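Local coordinates for SCO1/SenC family lipoprotein (Bacillus anthracis, PDB 4HDE) that is a thioredoxin-fold lipoprotein that probably takes part in copper delivery or thiol-disulfide chemistry during cytochrome c oxidase assembly, as SCO1 relatives do, at residues 33-38 with 138-143; 59-64 with 157-162; 67-72 with 163-168. All blocks are in the same frame, centred on the assembly; numbering follows the deposited sequence.

Interaction 1: residues 33-38 with 138-143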
loop_
_atom_site.group_PDB
_atom_site.type_symbol
_atom_site.label_atom_id
_atom_site.label_comp_id
_atom_site.label_asym_id
_atom_site.label_seq_id
_atom_site.Cartn_x
_atom_site.Cartn_y
_atom_site.Cartn_z
ATOM N N LYS A 33 8.652 8.706 7.672
ATOM C CA LYS A 33 8.581 7.282 7.963
ATOM C C LYS A 33 8.912 6.472 6.717
ATOM O O LYS A 33 8.771 6.952 5.587
ATOM C CB LYS A 33 7.198 6.905 8.512
ATOM C CG LYS A 33 6.914 7.470 9.914
ATOM C CD LYS A 33 5.495 7.183 10.372
ATOM C CE LYS A 33 5.259 7.690 11.776
ATOM N NZ LYS A 33 6.014 6.865 12.760
ATOM N N VAL A 34 9.362 5.242 6.929
ATOM C CA VAL A 34 9.529 4.286 5.848
ATOM C C VAL A 34 8.195 3.570 5.719
ATOM O O VAL A 34 7.626 3.111 6.719
ATOM C CB VAL A 34 10.656 3.282 6.183
ATOM C CG1 VAL A 34 10.742 2.159 5.136
ATOM C CG2 VAL A 34 11.989 4.012 6.296
ATOM N N TRP A 35 7.673 3.488 4.501
ATOM C CA TRP A 35 6.402 2.814 4.314
ATOM C C TRP A 35 6.314 1.999 3.038
ATOM O O TRP A 35 7.090 2.175 2.105
ATOM C CB TRP A 35 5.219 3.780 4.458
ATOM C CG TRP A 35 5.178 5.008 3.578
ATOM C CD1 TRP A 35 5.986 6.101 3.654
ATOM C CD2 TRP A 35 4.214 5.297 2.553
ATOM N NE1 TRP A 35 5.597 7.049 2.730
ATOM C CE2 TRP A 35 4.514 6.574 2.041
ATOM C CE3 TRP A 35 3.130 4.595 2.018
ATOM C CZ2 TRP A 35 3.776 7.164 1.012
ATOM C CZ3 TRP A 35 2.390 5.189 0.998
ATOM C CH2 TRP A 35 2.720 6.454 0.505
ATOM N N VAL A 36 5.386 1.052 3.057
ATOM C CA VAL A 36 5.154 0.165 1.929
ATOM C C VAL A 36 3.721 0.346 1.472
ATOM O O VAL A 36 2.799 0.330 2.287
ATOM C CB VAL A 36 5.370 -1.296 2.330
ATOM C CG1 VAL A 36 5.178 -2.213 1.139
ATOM C CG2 VAL A 36 6.765 -1.477 2.912
ATOM N N ALA A 37 3.540 0.535 0.169
ATOM C CA ALA A 37 2.217 0.774 -0.411
ATOM C C ALA A 37 1.792 -0.348 -1.363
ATOM O O ALA A 37 2.617 -0.919 -2.091
ATOM C CB ALA A 37 2.206 2.094 -1.151
ATOM N N ASP A 38 0.497 -0.658 -1.352
ATOM C CA ASP A 38 -0.106 -1.410 -2.439
ATOM C C ASP A 38 -1.480 -0.838 -2.804
ATOM O O ASP A 38 -1.987 0.063 -2.127
ATOM C CB ASP A 38 -0.127 -2.924 -2.150
ATOM C CG ASP A 38 -1.134 -3.329 -1.086
ATOM O OD1 ASP A 38 -1.669 -2.462 -0.372
ATOM O OD2 ASP A 38 -1.384 -4.559 -0.939
ATOM N N TYR A 138 5.344 -1.250 -3.058
ATOM C CA TYR A 138 6.298 -0.162 -3.245
ATOM C C TYR A 138 6.885 0.276 -1.920
ATOM O O TYR A 138 6.149 0.505 -0.963
ATOM C CB TYR A 138 5.603 1.037 -3.893
ATOM C CG TYR A 138 4.955 0.715 -5.211
ATOM C CD1 TYR A 138 5.660 0.820 -6.402
ATOM C CD2 TYR A 138 3.635 0.304 -5.267
ATOM C CE1 TYR A 138 5.056 0.525 -7.617
ATOM C CE2 TYR A 138 3.028 0.003 -6.470
ATOM C CZ TYR A 138 3.740 0.113 -7.633
ATOM O OH TYR A 138 3.126 -0.184 -8.831
ATOM N N LEU A 139 8.205 0.411 -1.874
ATOM C CA LEU A 139 8.900 0.888 -0.684
ATOM C C LEU A 139 9.203 2.369 -0.848
ATOM O O LEU A 139 9.871 2.768 -1.804
ATOM C CB LEU A 139 10.193 0.100 -0.460
ATOM C CG LEU A 139 11.031 0.492 0.755
ATOM C CD1 LEU A 139 10.277 0.200 2.036
ATOM C CD2 LEU A 139 12.362 -0.251 0.728
ATOM N N ILE A 140 8.724 3.168 0.102
ATOM C CA ILE A 140 8.867 4.619 0.075
ATOM C C ILE A 140 9.732 5.049 1.259
ATOM O O ILE A 140 9.538 4.577 2.382
ATOM C CB ILE A 140 7.482 5.311 0.120
ATOM C CG1 ILE A 140 6.670 4.938 -1.123
ATOM C CG2 ILE A 140 7.613 6.811 0.161
ATOM C CD1 ILE A 140 5.524 4.000 -0.861
ATOM N N ASP A 141 10.696 5.928 1.008
ATOM C CA ASP A 141 11.628 6.316 2.068
ATOM C C ASP A 141 11.138 7.515 2.890
ATOM O O ASP A 141 10.055 8.066 2.642
ATOM C CB ASP A 141 13.042 6.544 1.512
ATOM C CG ASP A 141 13.177 7.837 0.709
ATOM O OD1 ASP A 141 12.216 8.632 0.608
ATOM O OD2 ASP A 141 14.296 8.065 0.193
ATOM N N GLN A 142 11.946 7.910 3.877
ATOM C CA GLN A 142 11.586 8.962 4.822
ATOM C C GLN A 142 11.460 10.318 4.136
ATOM O O GLN A 142 10.785 11.219 4.636
ATOM C CB GLN A 142 12.620 9.033 5.958
ATOM C CG GLN A 142 12.750 7.723 6.740
ATOM C CD GLN A 142 13.923 6.878 6.279
ATOM O OE1 GLN A 142 14.146 6.693 5.080
ATOM N NE2 GLN A 142 14.668 6.341 7.234
ATOM N N ASN A 143 12.095 10.442 2.977
ATOM C CA ASN A 143 12.036 11.663 2.183
ATOM C C ASN A 143 10.788 11.714 1.314
ATOM O O ASN A 143 10.539 12.709 0.628
ATOM C CB ASN A 143 13.295 11.785 1.328
ATOM C CG ASN A 143 14.556 11.712 2.157
ATOM O OD1 ASN A 143 14.851 12.621 2.934
ATOM N ND2 ASN A 143 15.298 10.620 2.018
HETATM O O HOH W 1 7.885 9.320 3.903
#
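W35 and A37 pair with I140 and Y138 as antiparallel hydrogen-bonded partners, the short strand axes running 4.7 Å apart at 146°, and V36 faces L139 as the non-hydrogen-bonded pair between them. Four N-H...O=C bonds join the backbones; the one from I140 N to W35 O measures 2.8 Å. I140 lies across the W35 indole: its CD1 sits 3.7 Å from the centroid of the six-membered ring and almost on the ring normal, a CH-pi contact, while CG2 presses against NE1 at 3.3 Å. With chi1 at 56°, the W35 CG is wedged between its own backbone N and carbonyl carbon, which folds the indole back over I140. The CB of A37 also reaches I140 CD1, at 3.8 Å. At the indole rim a water in the ring plane forms a weak bond with NE1 and probably donates to the carbonyl O of D141. On the sheet face that bears V36, L139 CD1 meets V34 CG1 at 3.7 Å, in a layer covered by helix 158-169. V34 CG2 lies 3.5 Å from Q142 CD, whose amide is held through NE2 by the L168 carbonyl. Next to the Y138 ring, A37 O lies at the edge, and F119 stacks on this tyrosine edge-to-face. Such a junction, with one central strand bonded to a parallel and an antiparallel neighbour, belongs to the mixed sheet of the thioredoxin fold.

Interaction 2: residues 59-64 with 157-162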
loop_
_atom_site.group_PDB
_atom_site.type_symbol
_atom_site.label_atom_id
_atom_site.label_comp_id
_atom_site.label_asym_id
_atom_site.label_seq_id
_atom_site.Cartn_x
_atom_site.Cartn_y
_atom_site.Cartn_z
ATOM N N GLN A 59 4.549 -7.536 7.312
ATOM C CA GLN A 59 4.329 -6.784 8.540
ATOM C C GLN A 59 4.887 -7.538 9.749
ATOM O O GLN A 59 5.593 -6.974 10.591
ATOM C CB GLN A 59 2.834 -6.509 8.726
ATOM C CG GLN A 59 2.487 -5.767 10.007
ATOM C CD GLN A 59 0.991 -5.689 10.272
ATOM O OE1 GLN A 59 0.263 -6.676 10.124
ATOM N NE2 GLN A 59 0.528 -4.523 10.715
ATOM N N LYS A 60 4.577 -8.829 9.835
ATOM C CA LYS A 60 5.021 -9.649 10.947
ATOM C C LYS A 60 6.550 -9.785 10.950
ATOM O O LYS A 60 7.204 -9.701 11.996
ATOM C CB LYS A 60 4.351 -11.021 10.866
ATOM C CG LYS A 60 4.480 -11.865 12.106
ATOM C CD LYS A 60 3.807 -13.220 11.912
ATOM C CE LYS A 60 3.083 -13.670 13.169
ATOM N NZ LYS A 60 1.914 -12.794 13.465
HETATM N N MSE A 61 7.123 -9.997 9.775
HETATM C CA MSE A 61 8.570 -10.163 9.664
HETATM C C MSE A 61 9.302 -8.876 10.024
HETATM O O MSE A 61 10.349 -8.908 10.680
HETATM C CB MSE A 61 8.941 -10.632 8.257
HETATM C CG MSE A 61 8.496 -12.060 7.959
HETATM SE SE MSE A 61 8.851 -12.633 6.134
HETATM C CE MSE A 61 10.794 -12.845 6.233
ATOM N N ALA A 62 8.758 -7.744 9.599
ATOM C CA ALA A 62 9.383 -6.464 9.916
ATOM C C ALA A 62 9.367 -6.215 11.418
ATOM O O ALA A 62 10.363 -5.755 11.987
ATOM C CB ALA A 62 8.695 -5.326 9.163
ATOM N N LYS A 63 8.245 -6.515 12.063
ATOM C CA LYS A 63 8.134 -6.347 13.506
ATOM C C LYS A 63 9.179 -7.214 14.221
ATOM O O LYS A 63 9.843 -6.775 15.167
ATOM C CB LYS A 63 6.731 -6.730 13.966
ATOM C CG LYS A 63 6.456 -6.384 15.406
ATOM C CD LYS A 63 6.337 -4.878 15.563
ATOM C CE LYS A 63 5.807 -4.498 16.935
ATOM N NZ LYS A 63 5.351 -3.078 16.959
ATOM N N GLU A 64 9.329 -8.457 13.773
ATOM C CA GLU A 64 10.315 -9.353 14.373
ATOM C C GLU A 64 11.738 -8.802 14.272
ATOM O O GLU A 64 12.530 -8.959 15.194
ATOM C CB GLU A 64 10.228 -10.747 13.748
ATOM C CG GLU A 64 11.217 -11.759 14.331
ATOM C CD GLU A 64 10.980 -12.058 15.805
ATOM O OE1 GLU A 64 9.806 -12.085 16.234
ATOM O OE2 GLU A 64 11.971 -12.281 16.536
ATOM N N PRO A 157 9.513 -11.112 -2.589
ATOM C CA PRO A 157 10.874 -11.346 -2.093
ATOM C C PRO A 157 11.064 -10.758 -0.696
ATOM O O PRO A 157 11.716 -9.713 -0.532
ATOM C CB PRO A 157 11.734 -10.603 -3.112
ATOM C CG PRO A 157 10.879 -9.456 -3.536
ATOM C CD PRO A 157 9.460 -9.991 -3.543
ATOM N N TYR A 158 10.534 -11.447 0.306
ATOM C CA TYR A 158 10.490 -10.894 1.660
ATOM C C TYR A 158 11.866 -10.492 2.167
ATOM O O TYR A 158 12.019 -9.435 2.775
ATOM C CB TYR A 158 9.855 -11.875 2.638
ATOM C CG TYR A 158 8.419 -12.195 2.294
ATOM C CD1 TYR A 158 7.398 -11.293 2.580
ATOM C CD2 TYR A 158 8.081 -13.399 1.688
ATOM C CE1 TYR A 158 6.090 -11.578 2.272
ATOM C CE2 TYR A 158 6.766 -13.687 1.365
ATOM C CZ TYR A 158 5.779 -12.768 1.668
ATOM O OH TYR A 158 4.469 -13.044 1.360
ATOM N N GLU A 159 12.861 -11.334 1.919
ATOM C CA GLU A 159 14.212 -11.060 2.389
ATOM C C GLU A 159 14.819 -9.818 1.734
ATOM O O GLU A 159 15.489 -9.034 2.404
ATOM C CB GLU A 159 15.105 -12.288 2.188
ATOM C CG GLU A 159 14.694 -13.489 3.020
ATOM C CD GLU A 159 13.533 -14.281 2.423
ATOM O OE1 GLU A 159 13.165 -14.041 1.251
ATOM O OE2 GLU A 159 12.991 -15.153 3.133
ATOM N N ASP A 160 14.588 -9.639 0.433
ATOM C CA ASP A 160 15.014 -8.429 -0.282
ATOM C C ASP A 160 14.394 -7.180 0.335
ATOM O O ASP A 160 15.068 -6.169 0.547
ATOM C CB ASP A 160 14.584 -8.488 -1.757
ATOM C CG ASP A 160 15.506 -9.331 -2.630
ATOM O OD1 ASP A 160 16.417 -9.993 -2.103
ATOM O OD2 ASP A 160 15.299 -9.337 -3.868
ATOM N N ILE A 161 13.092 -7.236 0.584
ATOM C CA ILE A 161 12.388 -6.094 1.158
ATOM C C ILE A 161 12.922 -5.751 2.543
ATOM O O ILE A 161 13.198 -4.584 2.829
ATOM C CB ILE A 161 10.869 -6.334 1.213
ATOM C CG1 ILE A 161 10.338 -6.643 -0.195
ATOM C CG2 ILE A 161 10.175 -5.102 1.800
ATOM C CD1 ILE A 161 8.879 -7.055 -0.240
ATOM N N ILE A 162 13.094 -6.762 3.385
ATOM C CA ILE A 162 13.653 -6.568 4.715
ATOM C C ILE A 162 15.050 -5.934 4.636
ATOM O O ILE A 162 15.368 -5.011 5.393
ATOM C CB ILE A 162 13.701 -7.905 5.485
ATOM C CG1 ILE A 162 12.286 -8.368 5.844
ATOM C CG2 ILE A 162 14.557 -7.781 6.733
ATOM C CD1 ILE A 162 11.580 -7.468 6.839
#
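M61, a selenomethionine, spans the gap between helices 48-64 and 158-169, whose local axes are 10.7 Å apart and inclined at 46°. At this separation the backbones do not touch, and a few long side chains make the contact. Its closest part is a Met-aromatic pair: SE of M61 lies 3.7 Å from Y158 CB and 4.5 Å from the centroid of the Y158 ring, reaching it obliquely, 38° off the normal. The two side chains cross at about a right angle. A bend at the end of the M61 chain (chi3 73°) turns the methyl CE off the ring toward the backbone end of Y158, 3.8 Å from its CB. The same tyrosine ring takes a cation-pi contact from K57, one turn earlier on helix 48-64. On the buried side I162 sends CD1 to A62, 3.9 Å from CA and 4.3 Å from CB. I162 packs further against L67, and A62 against V69, which carries this side into the interior. Toward solvent the fit slackens: E159 is exposed, and its OE2 comes no nearer than 4.4 Å to CE of M61. No hydrogen bond crosses between the two segments, so shape and dispersion do the work. Two helices laid side by side over one face of the central sheet are a feature of thioredoxin-like domains such as this one.

Interaction 3: residues 67-72 with 163-168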
loop_
_atom_site.group_PDB
_atom_site.type_symbol
_atom_site.label_atom_id
_atom_site.label_comp_id
_atom_site.label_asym_id
_atom_site.label_seq_id
_atom_site.Cartn_x
_atom_site.Cartn_y
_atom_site.Cartn_z
ATOM N N LEU A 67 12.073 -3.497 12.859
ATOM C CA LEU A 67 11.962 -2.432 11.887
ATOM C C LEU A 67 10.673 -1.685 12.140
ATOM O O LEU A 67 9.617 -2.288 12.325
ATOM C CB LEU A 67 11.987 -2.983 10.462
ATOM C CG LEU A 67 13.360 -3.486 10.017
ATOM C CD1 LEU A 67 13.236 -4.427 8.826
ATOM C CD2 LEU A 67 14.304 -2.330 9.706
ATOM N N ASP A 68 10.784 -0.368 12.162
ATOM C CA ASP A 68 9.666 0.519 12.413
ATOM C C ASP A 68 9.236 1.053 11.061
ATOM O O ASP A 68 9.882 1.950 10.521
ATOM C CB ASP A 68 10.145 1.658 13.311
ATOM C CG ASP A 68 9.021 2.524 13.814
ATOM O OD1 ASP A 68 7.885 2.397 13.314
ATOM O OD2 ASP A 68 9.282 3.341 14.718
ATOM N N VAL A 69 8.167 0.480 10.509
ATOM C CA VAL A 69 7.691 0.855 9.187
ATOM C C VAL A 69 6.166 0.947 9.195
ATOM O O VAL A 69 5.508 0.462 10.114
ATOM C CB VAL A 69 8.144 -0.166 8.131
ATOM C CG1 VAL A 69 9.676 -0.241 8.091
ATOM C CG2 VAL A 69 7.555 -1.532 8.436
ATOM N N GLN A 70 5.621 1.576 8.154
ATOM C CA GLN A 70 4.174 1.704 7.977
ATOM C C GLN A 70 3.727 0.968 6.725
ATOM O O GLN A 70 4.487 0.805 5.773
ATOM C CB GLN A 70 3.784 3.176 7.825
ATOM C CG GLN A 70 4.094 4.019 9.046
ATOM C CD GLN A 70 3.219 3.676 10.230
ATOM O OE1 GLN A 70 2.005 3.486 10.095
ATOM N NE2 GLN A 70 3.825 3.614 11.412
ATOM N N PHE A 71 2.472 0.529 6.741
ATOM C CA PHE A 71 1.849 -0.117 5.595
ATOM C C PHE A 71 0.628 0.667 5.187
ATOM O O PHE A 71 -0.135 1.129 6.039
ATOM C CB PHE A 71 1.495 -1.564 5.938
ATOM C CG PHE A 71 2.707 -2.410 6.210
ATOM C CD1 PHE A 71 3.372 -3.018 5.170
ATOM C CD2 PHE A 71 3.215 -2.528 7.493
ATOM C CE1 PHE A 71 4.520 -3.767 5.412
ATOM C CE2 PHE A 71 4.352 -3.270 7.736
ATOM C CZ PHE A 71 5.001 -3.879 6.700
ATOM N N VAL A 72 0.469 0.831 3.878
ATOM C CA VAL A 72 -0.649 1.588 3.329
ATOM C C VAL A 72 -1.219 0.841 2.143
ATOM O O VAL A 72 -0.492 0.475 1.225
ATOM C CB VAL A 72 -0.207 3.000 2.883
ATOM C CG1 VAL A 72 -1.362 3.764 2.223
ATOM C CG2 VAL A 72 0.352 3.783 4.067
ATOM N N ARG A 163 15.886 -6.445 3.732
ATOM C CA ARG A 163 17.233 -5.910 3.518
ATOM C C ARG A 163 17.170 -4.421 3.177
ATOM O O ARG A 163 17.919 -3.604 3.725
ATOM C CB ARG A 163 17.928 -6.691 2.387
ATOM C CG ARG A 163 19.256 -6.116 1.889
ATOM C CD ARG A 163 19.571 -6.600 0.464
ATOM N NE ARG A 163 18.567 -6.131 -0.487
ATOM C CZ ARG A 163 18.318 -6.693 -1.665
ATOM N NH1 ARG A 163 17.368 -6.193 -2.449
ATOM N NH2 ARG A 163 19.004 -7.763 -2.056
ATOM N N ASP A 164 16.289 -4.079 2.252
ATOM C CA ASP A 164 16.150 -2.689 1.829
ATOM C C ASP A 164 15.629 -1.784 2.957
ATOM O O ASP A 164 16.084 -0.640 3.107
ATOM C CB ASP A 164 15.258 -2.599 0.585
ATOM C CG ASP A 164 15.884 -3.259 -0.642
ATOM O OD1 ASP A 164 17.114 -3.444 -0.680
ATOM O OD2 ASP A 164 15.137 -3.582 -1.597
HETATM N N MSE A 165 14.684 -2.287 3.746
HETATM C CA MSE A 165 14.230 -1.561 4.928
HETATM C C MSE A 165 15.368 -1.311 5.897
HETATM O O MSE A 165 15.477 -0.220 6.467
HETATM C CB MSE A 165 13.123 -2.332 5.639
HETATM C CG MSE A 165 11.794 -2.327 4.945
HETATM SE SE MSE A 165 10.620 -3.636 5.751
HETATM C CE MSE A 165 8.976 -3.056 4.924
ATOM N N LYS A 166 16.209 -2.320 6.110
ATOM C CA LYS A 166 17.340 -2.157 7.010
ATOM C C LYS A 166 18.292 -1.083 6.512
ATOM O O LYS A 166 18.803 -0.300 7.296
ATOM C CB LYS A 166 18.084 -3.475 7.205
ATOM C CG LYS A 166 17.314 -4.480 8.032
ATOM C CD LYS A 166 18.140 -5.723 8.284
ATOM C CE LYS A 166 17.403 -6.694 9.190
ATOM N NZ LYS A 166 18.211 -7.912 9.454
ATOM N N ARG A 167 18.501 -1.024 5.201
ATOM C CA ARG A 167 19.356 0.013 4.640
ATOM C C ARG A 167 18.771 1.407 4.901
ATOM O O ARG A 167 19.504 2.332 5.254
ATOM C CB ARG A 167 19.562 -0.202 3.136
ATOM C CG ARG A 167 20.350 -1.448 2.748
ATOM C CD ARG A 167 21.768 -1.441 3.295
ATOM N NE ARG A 167 21.833 -2.004 4.640
ATOM C CZ ARG A 167 21.763 -3.304 4.913
ATOM N NH1 ARG A 167 21.626 -4.188 3.932
ATOM N NH2 ARG A 167 21.833 -3.726 6.172
ATOM N N LEU A 168 17.461 1.557 4.724
ATOM C CA LEU A 168 16.820 2.854 4.936
ATOM C C LEU A 168 16.858 3.281 6.398
ATOM O O LEU A 168 16.850 4.476 6.702
ATOM C CB LEU A 168 15.372 2.845 4.447
ATOM C CG LEU A 168 15.168 2.705 2.943
ATOM C CD1 LEU A 168 13.690 2.681 2.623
ATOM C CD2 LEU A 168 15.846 3.846 2.190
#
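The F71 ring is met obliquely by the terminal methyl of M165, a selenomethionine, with CE 4.4 Å from F71 CZ; M55, L58 and Q59 of helix 48-64 also pack on this phenylalanine. The other flat pair stays within helix 158-169 and does not cross to 67-72: the R163 guanidinium holds D164 OD1 at its edge through NE, at 3.1 Å, and NH1, a side-on salt bridge, while D164 OD2 is taken by the hydroxyl of Y150. M165 is the centre of the contact. Its chain is extended beyond CG (chi2 168°, chi3 167°), which carries CE across to 67-72, where it lies 4.1 Å from V69 CG2. The V69 and M165 side chains cross there at about a right angle, and M165 also packs on V36 and L139 of the two strands beyond. The strand entered here, 70-75, follows helix 48-64 and lies parallel beside strand 35-40, giving the beta-alpha-beta crossover of the thioredoxin fold; helix 158-169 lies on the face that bears F71 and V36. Farther out, L67 fits against the helix with both branches: CD1 approaches M165 CB at 3.8 Å and its SE at 4.1 Å, and CD2 approaches K166 CG at 4.1 Å, the L67 and K166 chains crossing at about a right angle. Beyond this apolar stem, the K166 ammonium pairs with E65 in a salt bridge.

Overall arrangement
Interaction 1 is core sheet pairing, dominated by backbone hydrogen bonds and an indole contact; interactions 2 and 3 are side-chain packing without hydrogen bonds across them. Strands 35-40 and 70-75 are neighbours, so interactions 1 and 3 join through probable backbone hydrogen bonds, such as V72 N to V36 O at 2.9 Å, and M165 CE packs on V36. Interactions 2 and 3 share helix 158-169: its first turns meet helix 48-64 in a partly buried contact toward the surface, while the later turns reach inward through M165 and outward through K166. A62, L67 and V69 link these two. Interaction 1 stays about 5 Å from interaction 2 at nearest atoms.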